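Local coordinates for enoyl-[acyl-carrier-protein] reductase [FMN] (PDB 5GVJ) that probably reduces the double bond of enoyl-acyl carrier protein in fatty acid synthesis, working with NADH and an FMN cofactor, at residues D122-A125 / R126-R130; E286-P289 / V290-I294. The protein carries 1 engineered substitution. All coordinates share one frame; numbering follows the deposited sequence.

Contact 1: D122-A125 / R126-R130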
loop_
_atom_site.group_PDB
_atom_site.type_symbol
_atom_site.label_atom_id
_atom_site.label_comp_id
_atom_site.label_asym_id
_atom_site.label_seq_id
_atom_site.Cartn_x
_atom_site.Cartn_y
_atom_site.Cartn_z
ATOM N N ASP A 122 -13.919 2.619 3.803
ATOM C CA ASP A 122 -14.794 1.464 3.826
ATOM C C ASP A 122 -16.255 1.880 3.970
ATOM O O ASP A 122 -17.146 1.301 3.335
ATOM C CB ASP A 122 -14.358 0.579 4.990
ATOM C CG ASP A 122 -15.153 -0.667 5.085
ATOM O OD1 ASP A 122 -15.382 -1.298 4.033
ATOM O OD2 ASP A 122 -15.543 -1.027 6.215
ATOM N N SER A 123 -16.519 2.883 4.808
ATOM C CA SER A 123 -17.892 3.315 5.041
ATOM C C SER A 123 -18.494 3.930 3.781
ATOM O O SER A 123 -19.635 3.628 3.417
ATOM C CB SER A 123 -17.939 4.308 6.200
ATOM O OG SER A 123 -17.119 5.430 5.915
ATOM N N LEU A 124 -17.740 4.797 3.098
ATOM C CA LEU A 124 -18.272 5.388 1.872
ATOM C C LEU A 124 -18.560 4.317 0.833
ATOM O O LEU A 124 -19.598 4.360 0.161
ATOM C CB LEU A 124 -17.317 6.445 1.309
ATOM C CG LEU A 124 -17.814 7.142 0.038
ATOM C CD1 LEU A 124 -19.176 7.796 0.263
ATOM C CD2 LEU A 124 -16.819 8.176 -0.495
ATOM N N ALA A 125 -17.663 3.336 0.697
ATOM C CA ALA A 125 -17.904 2.248 -0.246
ATOM C C ALA A 125 -19.238 1.569 0.028
ATOM O O ALA A 125 -20.043 1.362 -0.888
ATOM C CB ALA A 125 -16.763 1.230 -0.195
ATOM N N ARG A 126 -19.497 1.203 1.284
ATOM C CA ARG A 126 -20.768 0.550 1.577
ATOM C C ARG A 126 -21.949 1.474 1.301
ATOM O O ARG A 126 -22.995 1.024 0.825
ATOM C CB ARG A 126 -20.811 0.057 3.020
ATOM C CG ARG A 126 -19.744 -0.930 3.378
ATOM C CD ARG A 126 -20.107 -1.544 4.706
ATOM N NE ARG A 126 -19.761 -0.621 5.775
ATOM C CZ ARG A 126 -18.606 -0.633 6.427
ATOM N NH1 ARG A 126 -17.700 -1.561 6.151
ATOM N NH2 ARG A 126 -18.377 0.267 7.380
ATOM N N MET A 127 -21.796 2.768 1.586
ATOM C CA MET A 127 -22.876 3.719 1.323
ATOM C C MET A 127 -23.212 3.791 -0.164
ATOM O O MET A 127 -24.388 3.747 -0.550
ATOM C CB MET A 127 -22.490 5.098 1.854
ATOM C CG MET A 127 -22.336 5.145 3.378
ATOM S SD MET A 127 -22.207 6.827 4.028
ATOM C CE MET A 127 -20.549 7.316 3.599
ATOM N N VAL A 128 -22.195 3.903 -1.023
ATOM C CA VAL A 128 -22.489 4.065 -2.445
ATOM C C VAL A 128 -22.984 2.753 -3.049
ATOM O O VAL A 128 -23.820 2.763 -3.964
ATOM C CB VAL A 128 -21.270 4.630 -3.204
ATOM C CG1 VAL A 128 -20.870 5.993 -2.644
ATOM C CG2 VAL A 128 -20.101 3.678 -3.142
ATOM N N GLU A 129 -22.518 1.605 -2.539
ATOM C CA GLU A 129 -23.131 0.338 -2.937
ATOM C C GLU A 129 -24.629 0.351 -2.658
ATOM O O GLU A 129 -25.438 -0.001 -3.526
ATOM C CB GLU A 129 -22.483 -0.852 -2.219
ATOM C CG GLU A 129 -23.088 -2.170 -2.681
ATOM C CD GLU A 129 -22.486 -3.400 -2.040
ATOM O OE1 GLU A 129 -22.253 -4.397 -2.756
ATOM O OE2 GLU A 129 -22.261 -3.377 -0.824
ATOM N N ARG A 130 -25.012 0.756 -1.441
ATOM C CA ARG A 130 -26.426 0.803 -1.065
ATOM C C ARG A 130 -27.218 1.698 -2.010
ATOM O O ARG A 130 -28.346 1.366 -2.398
ATOM C CB ARG A 130 -26.560 1.307 0.375
ATOM C CG ARG A 130 -26.968 0.258 1.394
ATOM C CD ARG A 130 -27.108 0.851 2.805
ATOM N NE ARG A 130 -25.850 0.822 3.556
ATOM C CZ ARG A 130 -25.195 1.904 3.978
ATOM N NH1 ARG A 130 -25.684 3.122 3.740
ATOM N NH2 ARG A 130 -24.050 1.770 4.643
#

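Contact 2: E286-P289 / V290-I294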
loop_
_atom_site.group_PDB
_atom_site.type_symbol
_atom_site.label_atom_id
_atom_site.label_comp_id
_atom_site.label_asym_id
_atom_site.label_seq_id
_atom_site.Cartn_x
_atom_site.Cartn_y
_atom_site.Cartn_z
ATOM N N GLU A 286 10.455 5.105 -18.030
ATOM C CA GLU A 286 10.466 5.569 -19.410
ATOM C C GLU A 286 9.037 5.805 -19.866
ATOM O O GLU A 286 8.083 5.237 -19.322
ATOM C CB GLU A 286 11.180 4.587 -20.342
ATOM C CG GLU A 286 10.609 3.199 -20.356
ATOM C CD GLU A 286 11.279 2.313 -21.391
ATOM O OE1 GLU A 286 11.362 2.730 -22.564
ATOM O OE2 GLU A 286 11.733 1.209 -21.033
ATOM N N ILE A 287 8.908 6.672 -20.859
ATOM C CA ILE A 287 7.618 6.972 -21.469
ATOM C C ILE A 287 7.334 5.908 -22.522
ATOM O O ILE A 287 8.134 5.699 -23.442
ATOM C CB ILE A 287 7.613 8.379 -22.078
ATOM C CG1 ILE A 287 8.012 9.420 -21.029
ATOM C CG2 ILE A 287 6.260 8.700 -22.685
ATOM C CD1 ILE A 287 7.147 9.415 -19.774
ATOM N N LYS A 288 6.202 5.221 -22.383
ATOM C CA LYS A 288 5.866 4.151 -23.302
ATOM C C LYS A 288 4.604 4.478 -24.096
ATOM O O LYS A 288 3.741 5.228 -23.632
ATOM C CB LYS A 288 5.617 2.825 -22.572
ATOM C CG LYS A 288 6.789 2.218 -21.823
ATOM C CD LYS A 288 6.278 0.926 -21.164
ATOM C CE LYS A 288 7.270 0.315 -20.197
ATOM N NZ LYS A 288 6.707 -0.943 -19.625
ATOM N N PRO A 289 4.455 3.901 -25.283
ATOM C CA PRO A 289 3.150 3.918 -25.945
ATOM C C PRO A 289 2.104 3.240 -25.080
ATOM O O PRO A 289 2.388 2.273 -24.370
ATOM C CB PRO A 289 3.394 3.124 -27.233
ATOM C CG PRO A 289 4.864 3.223 -27.469
ATOM C CD PRO A 289 5.466 3.193 -26.087
ATOM N N VAL A 290 0.880 3.764 -25.160
ATOM C CA VAL A 290 -0.259 3.173 -24.461
ATOM C C VAL A 290 -0.391 1.694 -24.795
ATOM O O VAL A 290 -0.605 0.861 -23.908
ATOM C CB VAL A 290 -1.540 3.963 -24.796
ATOM C CG1 VAL A 290 -2.802 3.132 -24.513
ATOM C CG2 VAL A 290 -1.561 5.259 -23.991
ATOM N N LYS A 291 -0.232 1.338 -26.072
ATOM C CA LYS A 291 -0.360 -0.064 -26.469
ATOM C C LYS A 291 0.667 -0.940 -25.761
ATOM O O LYS A 291 0.339 -2.036 -25.283
ATOM C CB LYS A 291 -0.210 -0.198 -27.987
ATOM C CG LYS A 291 -1.077 -1.297 -28.592
ATOM C CD LYS A 291 -2.490 -0.773 -28.892
ATOM C CE LYS A 291 -3.531 -1.897 -28.867
ATOM N NZ LYS A 291 -3.659 -2.536 -27.487
ATOM N N GLN A 292 1.918 -0.478 -25.691
ATOM C CA GLN A 292 2.953 -1.255 -25.021
ATOM C C GLN A 292 2.683 -1.362 -23.526
ATOM O O GLN A 292 2.881 -2.429 -22.929
ATOM C CB GLN A 292 4.318 -0.615 -25.258
ATOM C CG GLN A 292 5.482 -1.502 -24.841
ATOM C CD GLN A 292 5.519 -2.797 -25.650
ATOM O OE1 GLN A 292 5.569 -3.892 -25.089
ATOM N NE2 GLN A 292 5.467 -2.675 -26.974
ATOM N N ILE A 293 2.262 -0.258 -22.899
ATOM C CA ILE A 293 1.922 -0.290 -21.472
ATOM C C ILE A 293 0.951 -1.427 -21.180
ATOM O O ILE A 293 1.161 -2.230 -20.263
ATOM C CB ILE A 293 1.336 1.059 -21.022
ATOM C CG1 ILE A 293 2.402 2.155 -21.082
ATOM C CG2 ILE A 293 0.710 0.940 -19.606
ATOM C CD1 ILE A 293 1.838 3.578 -20.840
ATOM N N ILE A 294 -0.127 -1.510 -21.955
ATOM C CA ILE A 294 -1.136 -2.531 -21.693
ATOM C C ILE A 294 -0.588 -3.922 -21.991
ATOM O O ILE A 294 -0.878 -4.880 -21.265
ATOM C CB ILE A 294 -2.420 -2.224 -22.493
ATOM C CG1 ILE A 294 -3.048 -0.921 -21.985
ATOM C CG2 ILE A 294 -3.421 -3.398 -22.404
ATOM C CD1 ILE A 294 -4.206 -0.408 -22.810
#

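Contact 1: D122-A125 / R126-R130
M127 folds its side chain back along one turn of an alpha-helix onto S123 and L124, in the helix of a beta-alpha-beta unit (strand 114-119, helix 122-130, strand 136-139) of the TIM-barrel fold. Its CB lies 3.4 Å from L124 O, and CG comes next, 3.1 Å from S123 O. CG stands anti to the carbonyl carbon (chi1 -65°), which starts the chain back toward the preceding turn; SD then runs past S123 O at 4.1 Å. A bend at chi3 (-75°) brings CE back over L124, 3.4 Å from L124 CA and 3.6 Å from L124 CD1, with the two side chains crossing at about a right angle. Replacing M127 by an alanine removes CG, SD and CE, and would probably leave L124 CD1 without its methyl partner and one flank of the leucine less covered. The same CD1 is shared with V128 CG1 at 3.8 Å, and L124 and V128 also touch N100, while A125 packs on V119 of the preceding strand and V159 of helix 152-162. On the polar side D122 and R126 form a salt bridge, but OD2 and NH1 are modelled too close together, so its detailed geometry is doubtful; D122 OD1 is also hydrogen-bonded to S162 OG. E129 turns its carboxylate to the backbone of N164 and I165. The backbone joins the two segments by i to i+4 hydrogen bonds, among them V128 N to L124 O at 2.9 Å with an N-H...O angle of 162°.

Contact 2: E286-P289 / V290-I294
K288 and I293 make the close side-chain packing where a loop enters the long helix 290-309, with P289 at the N-cap position. K288 CB lies 3.6 Å from I293 CG1, and the lysine CD passes the same carbon at 4.1 Å, so the methylene stem of the lysine, rather than its ammonium group, meets the isoleucine. I293 CG1 is set anti to its carbonyl carbon (chi1 -67°), which turns it back toward the loop and leaves it 3.3 Å from P289 O, while CD1 reaches 3.8 Å from K288 O. The isoleucine side chain also touches R195 and F196 of helix 193-197. The lysine, extended beyond CG, carries NZ onward to a salt bridge with D296, one turn further along the helix than Q292.

The other flank is looser. The exposed P289 ring lies beside Q292, the two pointing the same way, yet their nearest side-chain carbons, P289 CD and Q292 CB, stay 4.1 Å apart. K291, also exposed, leads its chain away from the loop, where NZ is hydrogen-bonded to A37 O. V290 N, in the first turn, is hydrogen-bonded to E201 OE1, and that turn closes with I293 N bonded to P289 O at 2.9 Å, nearly straight at 169°.

Overall arrangement
Followed from the N terminus, the chain reaches contact 1 after strand 114-119, whose connection to strand 136-139 runs through helix 122-130. The contact therefore lies within one helical layer element of the barrel, where D122 and S123 also pack against I217 and R218 of the second subunit. The chain then passes through the remaining strands and helices, down to helix 260-265, before contact 2 marks the entry from a loop into helix 290-309, beside helix 193-197. Each contact is local and closes no long loop; the two follow in series, neither nested nor crossing. The centres of contact 1 and contact 2 are about 34 Å apart, on opposite sides of the chain's centre. The nearest atoms of contact 1 and contact 2 are about 26 Å apart.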